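Local coordinates for protein Pre-mRNA-processing-splicing factor 8 (Cryptococcus neoformans var. grubii serotype A, PDB 6MX6) that carries an intein of the Hint family, which probably excises itself from the spliceosomal host protein and joins the flanking exteins, at residues C5-E19 with W154-Y168. Sequence-based numbering, arbitrary orientation.
Sequences CLQNGTRLLRADGSE and WSGFVVDKDSLYLRY
Asn8 OD1 accepts the hydroxyl of Ser155 OG at 2.7 Å. Water 1 links the Asn8 side chain to the backbone of Trp154: it donates to Trp154 O and accepts weakly from Asn8 ND2. The contact belongs to the Hint fold of an intein, whose modelled chain starts at Cys5 and returns with strand 152-159 and the short strand that starts at Leu164. Leu6 and Ser155 form an antiparallel hydrogen-bonded pair. Leu6 N reaches Ser155 O almost straight, at 177°, and Ser155 N returns to Leu6 O. Cys5 stands beside Trp154, with its CB 3.3 Å from Trp154 CE3 and its sulfur oblique to the six-membered ring. Cys5 N bonds to His69 ND1 and Thr66 OG1; in inteins a first cysteine and such Thr and His partners typically serve the N-terminal splice site.

Strand 11-13 meets the other end of the returning chain. Leu13 N donates to Leu166 O at 3.1 Å, and Tyr168 N donates to Arg11 O from above the carbonyl plane. Between the two backbone pairings, the buried side chains of Leu12, Phe157 and Tyr165 pack together. Leu12 CD1 meets the edge of Phe157 at CZ, and Leu12 CD2 meets the edge of Tyr165 at CE2, 3.8 Å away.

The Arg11 guanidinium lies flat on one face of Tyr168, with planes 18° apart. A bend at chi3 (57°) turns it over the ring. Arg11 grips the Glu19 carboxylate side-on in a salt bridge, with the oxygens close to the guanidinium plane: Arg11 NE bonds to Glu19 OE1 at 2.8 Å, and Arg11 NH2 to the syn lone pair of Glu19 OE2 at 3.0 Å.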
loop_
_atom_site.group_PDB
_atom_site.type_symbol
_atom_site.label_atom_id
_atom_site.label_comp_id
_atom_site.label_asym_id
_atom_site.label_seq_id
_atom_site.Cartn_x
_atom_site.Cartn_y
_atom_site.Cartn_z
ATOM N N CYS A 5 -4.737 2.712 -6.043
ATOM C CA CYS A 5 -5.394 3.724 -5.226
ATOM C C CYS A 5 -5.967 3.093 -3.948
ATOM O O CYS A 5 -6.167 1.882 -3.904
ATOM C CB CYS A 5 -6.477 4.379 -6.045
ATOM S SG CYS A 5 -5.993 4.425 -7.784
ATOM N N LEU A 6 -6.262 3.907 -2.933
ATOM C CA LEU A 6 -6.513 3.405 -1.584
ATOM C C LEU A 6 -7.885 3.821 -1.076
ATOM O O LEU A 6 -8.399 4.883 -1.426
ATOM C CB LEU A 6 -5.456 3.922 -0.603
ATOM C CG LEU A 6 -4.012 3.562 -0.941
ATOM C CD1 LEU A 6 -3.093 4.242 0.065
ATOM C CD2 LEU A 6 -3.818 2.062 -0.901
ATOM N N GLN A 7 -8.461 2.991 -0.205
ATOM C CA GLN A 7 -9.753 3.326 0.368
ATOM C C GLN A 7 -9.660 4.606 1.178
ATOM O O GLN A 7 -8.690 4.825 1.913
ATOM C CB GLN A 7 -10.264 2.206 1.274
ATOM C CG GLN A 7 -11.679 2.461 1.758
ATOM C CD GLN A 7 -12.224 1.296 2.561
ATOM O OE1 GLN A 7 -11.638 0.904 3.564
ATOM N NE2 GLN A 7 -13.347 0.734 2.116
ATOM N N ASN A 8 -10.671 5.461 1.032
ATOM C CA ASN A 8 -10.743 6.657 1.861
ATOM C C ASN A 8 -10.686 6.288 3.338
ATOM O O ASN A 8 -11.306 5.317 3.785
ATOM C CB ASN A 8 -12.019 7.438 1.569
ATOM C CG ASN A 8 -11.929 8.242 0.279
ATOM O OD1 ASN A 8 -10.996 8.078 -0.507
ATOM N ND2 ASN A 8 -12.905 9.112 0.059
ATOM N N GLY A 9 -9.952 7.086 4.098
ATOM C CA GLY A 9 -9.728 6.815 5.501
ATOM C C GLY A 9 -8.428 6.109 5.791
ATOM O O GLY A 9 -8.097 5.910 6.968
ATOM N N THR A 10 -7.683 5.725 4.760
ATOM C CA THR A 10 -6.353 5.173 4.961
ATOM C C THR A 10 -5.434 6.266 5.503
ATOM O O THR A 10 -5.380 7.372 4.961
ATOM C CB THR A 10 -5.802 4.603 3.655
ATOM O OG1 THR A 10 -6.678 3.578 3.146
ATOM C CG2 THR A 10 -4.426 4.017 3.888
ATOM N N ARG A 11 -4.724 5.957 6.588
ATOM C CA ARG A 11 -3.890 6.934 7.284
ATOM C C ARG A 11 -2.455 6.838 6.781
ATOM O O ARG A 11 -1.825 5.778 6.883
ATOM C CB ARG A 11 -3.951 6.701 8.799
ATOM C CG ARG A 11 -5.355 6.814 9.382
ATOM C CD ARG A 11 -5.510 6.005 10.668
ATOM N NE ARG A 11 -4.544 6.411 11.682
ATOM C CZ ARG A 11 -4.407 5.820 12.864
ATOM N NH1 ARG A 11 -5.178 4.789 13.185
ATOM N NH2 ARG A 11 -3.495 6.259 13.722
ATOM N N LEU A 12 -1.937 7.941 6.248
ATOM C CA LEU A 12 -0.584 8.044 5.727
ATOM C C LEU A 12 0.232 8.996 6.587
ATOM O O LEU A 12 -0.306 9.717 7.431
ATOM C CB LEU A 12 -0.609 8.535 4.277
ATOM C CG LEU A 12 -1.622 7.809 3.390
ATOM C CD1 LEU A 12 -1.684 8.425 2.004
ATOM C CD2 LEU A 12 -1.262 6.327 3.306
ATOM N N LEU A 13 1.542 9.020 6.337
ATOM C CA LEU A 13 2.474 9.874 7.073
ATOM C C LEU A 13 2.927 11.028 6.186
ATOM O O LEU A 13 3.431 10.805 5.080
ATOM C CB LEU A 13 3.688 9.075 7.552
ATOM C CG LEU A 13 3.412 8.047 8.648
ATOM C CD1 LEU A 13 4.669 7.281 9.010
ATOM C CD2 LEU A 13 2.813 8.715 9.867
ATOM N N ARG A 14 2.747 12.254 6.673
ATOM C CA ARG A 14 3.382 13.402 6.043
ATOM C C ARG A 14 4.894 13.343 6.243
ATOM O O ARG A 14 5.408 12.627 7.107
ATOM C CB ARG A 14 2.850 14.709 6.628
ATOM C CG ARG A 14 1.408 15.039 6.293
ATOM C CD ARG A 14 1.075 16.451 6.752
ATOM N NE ARG A 14 -0.333 16.779 6.559
ATOM C CZ ARG A 14 -0.855 17.168 5.402
ATOM N NH1 ARG A 14 -0.088 17.274 4.324
ATOM N NH2 ARG A 14 -2.147 17.448 5.321
ATOM N N ALA A 15 5.614 14.135 5.442
ATOM C CA ALA A 15 7.070 14.151 5.547
ATOM C C ALA A 15 7.548 14.571 6.930
ATOM O O ALA A 15 8.669 14.223 7.317
ATOM C CB ALA A 15 7.671 15.079 4.487
ATOM N N ASP A 16 6.729 15.298 7.686
ATOM C CA ASP A 16 7.108 15.743 9.022
ATOM C C ASP A 16 6.714 14.752 10.108
ATOM O O ASP A 16 6.968 15.015 11.290
ATOM C CB ASP A 16 6.496 17.120 9.320
ATOM C CG ASP A 16 4.982 17.080 9.470
ATOM O OD1 ASP A 16 4.362 16.054 9.120
ATOM O OD2 ASP A 16 4.406 18.083 9.942
ATOM N N GLY A 17 6.096 13.629 9.745
ATOM C CA GLY A 17 5.741 12.601 10.694
ATOM C C GLY A 17 4.313 12.644 11.192
ATOM O O GLY A 17 3.876 11.678 11.825
ATOM N N SER A 18 3.582 13.728 10.948
ATOM C CA SER A 18 2.178 13.775 11.324
ATOM C C SER A 18 1.344 12.960 10.335
ATOM O O SER A 18 1.787 12.643 9.228
ATOM C CB SER A 18 1.682 15.219 11.377
ATOM O OG SER A 18 1.864 15.865 10.128
ATOM N N GLU A 19 0.128 12.613 10.746
ATOM C CA GLU A 19 -0.735 11.773 9.924
ATOM C C GLU A 19 -1.615 12.620 9.011
ATOM O O GLU A 19 -1.995 13.740 9.350
ATOM C CB GLU A 19 -1.616 10.876 10.797
ATOM C CG GLU A 19 -0.842 9.887 11.633
ATOM C CD GLU A 19 -1.716 8.786 12.220
ATOM O OE1 GLU A 19 -2.905 8.683 11.838
ATOM O OE2 GLU A 19 -1.209 8.022 13.070
ATOM N N TRP A 154 -12.516 5.741 -2.933
ATOM C CA TRP A 154 -11.072 5.639 -2.911
ATOM C C TRP A 154 -10.464 6.926 -3.452
ATOM O O TRP A 154 -11.105 7.685 -4.196
ATOM C CB TRP A 154 -10.570 4.447 -3.747
ATOM C CG TRP A 154 -11.017 4.461 -5.191
ATOM C CD1 TRP A 154 -12.088 3.804 -5.715
ATOM C CD2 TRP A 154 -10.403 5.162 -6.290
ATOM N NE1 TRP A 154 -12.175 4.037 -7.070
ATOM C CE2 TRP A 154 -11.153 4.865 -7.445
ATOM C CE3 TRP A 154 -9.296 6.006 -6.407
ATOM C CZ2 TRP A 154 -10.834 5.390 -8.702
ATOM C CZ3 TRP A 154 -8.976 6.518 -7.656
ATOM C CH2 TRP A 154 -9.742 6.210 -8.784
ATOM N N SER A 155 -9.193 7.123 -3.101
ATOM C CA SER A 155 -8.395 8.251 -3.555
ATOM C C SER A 155 -7.024 7.741 -3.964
ATOM O O SER A 155 -6.470 6.828 -3.336
ATOM C CB SER A 155 -8.273 9.324 -2.467
ATOM O OG SER A 155 -9.552 9.773 -2.045
ATOM N N GLY A 156 -6.490 8.324 -5.036
ATOM C CA GLY A 156 -5.188 7.943 -5.538
ATOM C C GLY A 156 -4.389 9.172 -5.929
ATOM O O GLY A 156 -4.922 10.274 -6.049
ATOM N N PHE A 157 -3.091 8.960 -6.107
ATOM C CA PHE A 157 -2.176 10.001 -6.556
ATOM C C PHE A 157 -0.885 9.316 -6.974
ATOM O O PHE A 157 -0.670 8.134 -6.698
ATOM C CB PHE A 157 -1.923 11.070 -5.480
ATOM C CG PHE A 157 -1.635 10.514 -4.107
ATOM C CD1 PHE A 157 -0.451 9.847 -3.846
ATOM C CD2 PHE A 157 -2.542 10.686 -3.072
ATOM C CE1 PHE A 157 -0.180 9.348 -2.578
ATOM C CE2 PHE A 157 -2.282 10.182 -1.803
ATOM C CZ PHE A 157 -1.099 9.514 -1.560
ATOM N N VAL A 158 -0.037 10.061 -7.657
ATOM C CA VAL A 158 1.300 9.579 -7.966
ATOM C C VAL A 158 2.262 10.223 -6.985
ATOM O O VAL A 158 2.002 11.293 -6.421
ATOM C CB VAL A 158 1.728 9.855 -9.423
ATOM C CG1 VAL A 158 1.140 8.805 -10.356
ATOM C CG2 VAL A 158 1.319 11.235 -9.842
ATOM N N VAL A 159 3.374 9.542 -6.767
ATOM C CA VAL A 159 4.425 9.986 -5.871
ATOM C C VAL A 159 5.731 9.925 -6.650
ATOM O O VAL A 159 5.951 8.992 -7.425
ATOM C CB VAL A 159 4.471 9.102 -4.602
ATOM C CG1 VAL A 159 5.837 9.128 -3.957
ATOM C CG2 VAL A 159 3.402 9.539 -3.615
ATOM N N ASP A 160 6.585 10.929 -6.464
ATOM C CA ASP A 160 7.836 11.014 -7.207
ATOM C C ASP A 160 8.860 10.040 -6.623
ATOM O O ASP A 160 8.546 9.203 -5.771
ATOM C CB ASP A 160 8.353 12.453 -7.209
ATOM C CG ASP A 160 8.813 12.917 -5.835
ATOM O OD1 ASP A 160 8.231 12.478 -4.819
ATOM O OD2 ASP A 160 9.757 13.734 -5.773
ATOM N N LYS A 161 10.103 10.147 -7.093
ATOM C CA LYS A 161 11.246 9.345 -6.626
ATOM C C LYS A 161 10.910 7.874 -6.862
ATOM O O LYS A 161 10.497 7.524 -7.979
ATOM C CB LYS A 161 11.591 9.723 -5.189
ATOM C CG LYS A 161 12.101 11.151 -5.015
ATOM C CD LYS A 161 12.545 11.409 -3.581
ATOM C CE LYS A 161 13.141 12.800 -3.421
ATOM N NZ LYS A 161 13.446 13.111 -1.997
ATOM N N ASP A 162 11.069 6.991 -5.871
ATOM C CA ASP A 162 10.852 5.558 -6.056
ATOM C C ASP A 162 9.379 5.162 -6.051
ATOM O O ASP A 162 9.083 3.967 -6.157
ATOM C CB ASP A 162 11.590 4.765 -4.974
ATOM C CG ASP A 162 11.175 5.159 -3.565
ATOM O OD1 ASP A 162 10.309 6.048 -3.410
ATOM O OD2 ASP A 162 11.727 4.585 -2.601
ATOM N N SER A 163 8.467 6.129 -5.915
ATOM C CA SER A 163 7.021 5.918 -5.886
ATOM C C SER A 163 6.551 5.207 -4.618
ATOM O O SER A 163 5.448 4.654 -4.592
ATOM C CB SER A 163 6.536 5.154 -7.127
ATOM O OG SER A 163 6.723 5.913 -8.311
ATOM N N LEU A 164 7.354 5.224 -3.557
ATOM C CA LEU A 164 7.019 4.578 -2.297
ATOM C C LEU A 164 6.764 5.618 -1.209
ATOM O O LEU A 164 7.416 6.665 -1.167
ATOM C CB LEU A 164 8.141 3.635 -1.862
ATOM C CG LEU A 164 8.582 2.594 -2.887
ATOM C CD1 LEU A 164 9.652 1.703 -2.294
ATOM C CD2 LEU A 164 7.391 1.771 -3.361
ATOM N N TYR A 165 5.813 5.319 -0.330
ATOM C CA TYR A 165 5.466 6.193 0.782
ATOM C C TYR A 165 4.961 5.313 1.916
ATOM O O TYR A 165 4.816 4.098 1.761
ATOM C CB TYR A 165 4.429 7.250 0.378
ATOM C CG TYR A 165 3.134 6.659 -0.146
ATOM C CD1 TYR A 165 3.062 6.105 -1.416
ATOM C CD2 TYR A 165 1.986 6.655 0.638
ATOM C CE1 TYR A 165 1.889 5.554 -1.886
ATOM C CE2 TYR A 165 0.808 6.116 0.172
ATOM C CZ TYR A 165 0.763 5.564 -1.084
ATOM O OH TYR A 165 -0.413 5.020 -1.549
ATOM N N LEU A 166 4.697 5.925 3.066
ATOM C CA LEU A 166 4.441 5.167 4.284
ATOM C C LEU A 166 3.015 5.344 4.779
ATOM O O LEU A 166 2.511 6.472 4.865
ATOM C CB LEU A 166 5.416 5.573 5.387
ATOM C CG LEU A 166 6.869 5.155 5.161
ATOM C CD1 LEU A 166 7.690 5.447 6.410
ATOM C CD2 LEU A 166 6.980 3.691 4.752
ATOM N N ARG A 167 2.383 4.224 5.132
ATOM C CA ARG A 167 1.208 4.240 5.990
ATOM C C ARG A 167 1.620 4.649 7.403
ATOM O O ARG A 167 2.799 4.627 7.761
ATOM C CB ARG A 167 0.541 2.856 6.004
ATOM C CG ARG A 167 -0.956 2.855 6.344
ATOM C CD ARG A 167 -1.611 1.502 6.056
ATOM N NE ARG A 167 -1.243 0.484 7.043
ATOM C CZ ARG A 167 -1.850 -0.692 7.159
ATOM N NH1 ARG A 167 -2.842 -1.008 6.336
ATOM N NH2 ARG A 167 -1.458 -1.563 8.084
ATOM N N TYR A 168 0.627 5.020 8.214
ATOM C CA TYR A 168 0.903 5.541 9.550
ATOM C C TYR A 168 1.666 4.536 10.419
ATOM O O TYR A 168 2.404 4.940 11.326
ATOM C CB TYR A 168 -0.407 5.946 10.228
ATOM C CG TYR A 168 -1.123 4.758 10.824
ATOM C CD1 TYR A 168 -1.834 3.876 10.019
ATOM C CD2 TYR A 168 -1.058 4.498 12.184
ATOM C CE1 TYR A 168 -2.475 2.774 10.562
ATOM C CE2 TYR A 168 -1.693 3.404 12.735
ATOM C CZ TYR A 168 -2.397 2.544 11.924
ATOM O OH TYR A 168 -3.024 1.455 12.488
HETATM O O HOH W 1 -13.378 9.244 -3.166
HETATM O O HOH W 2 3.199 8.583 3.713
#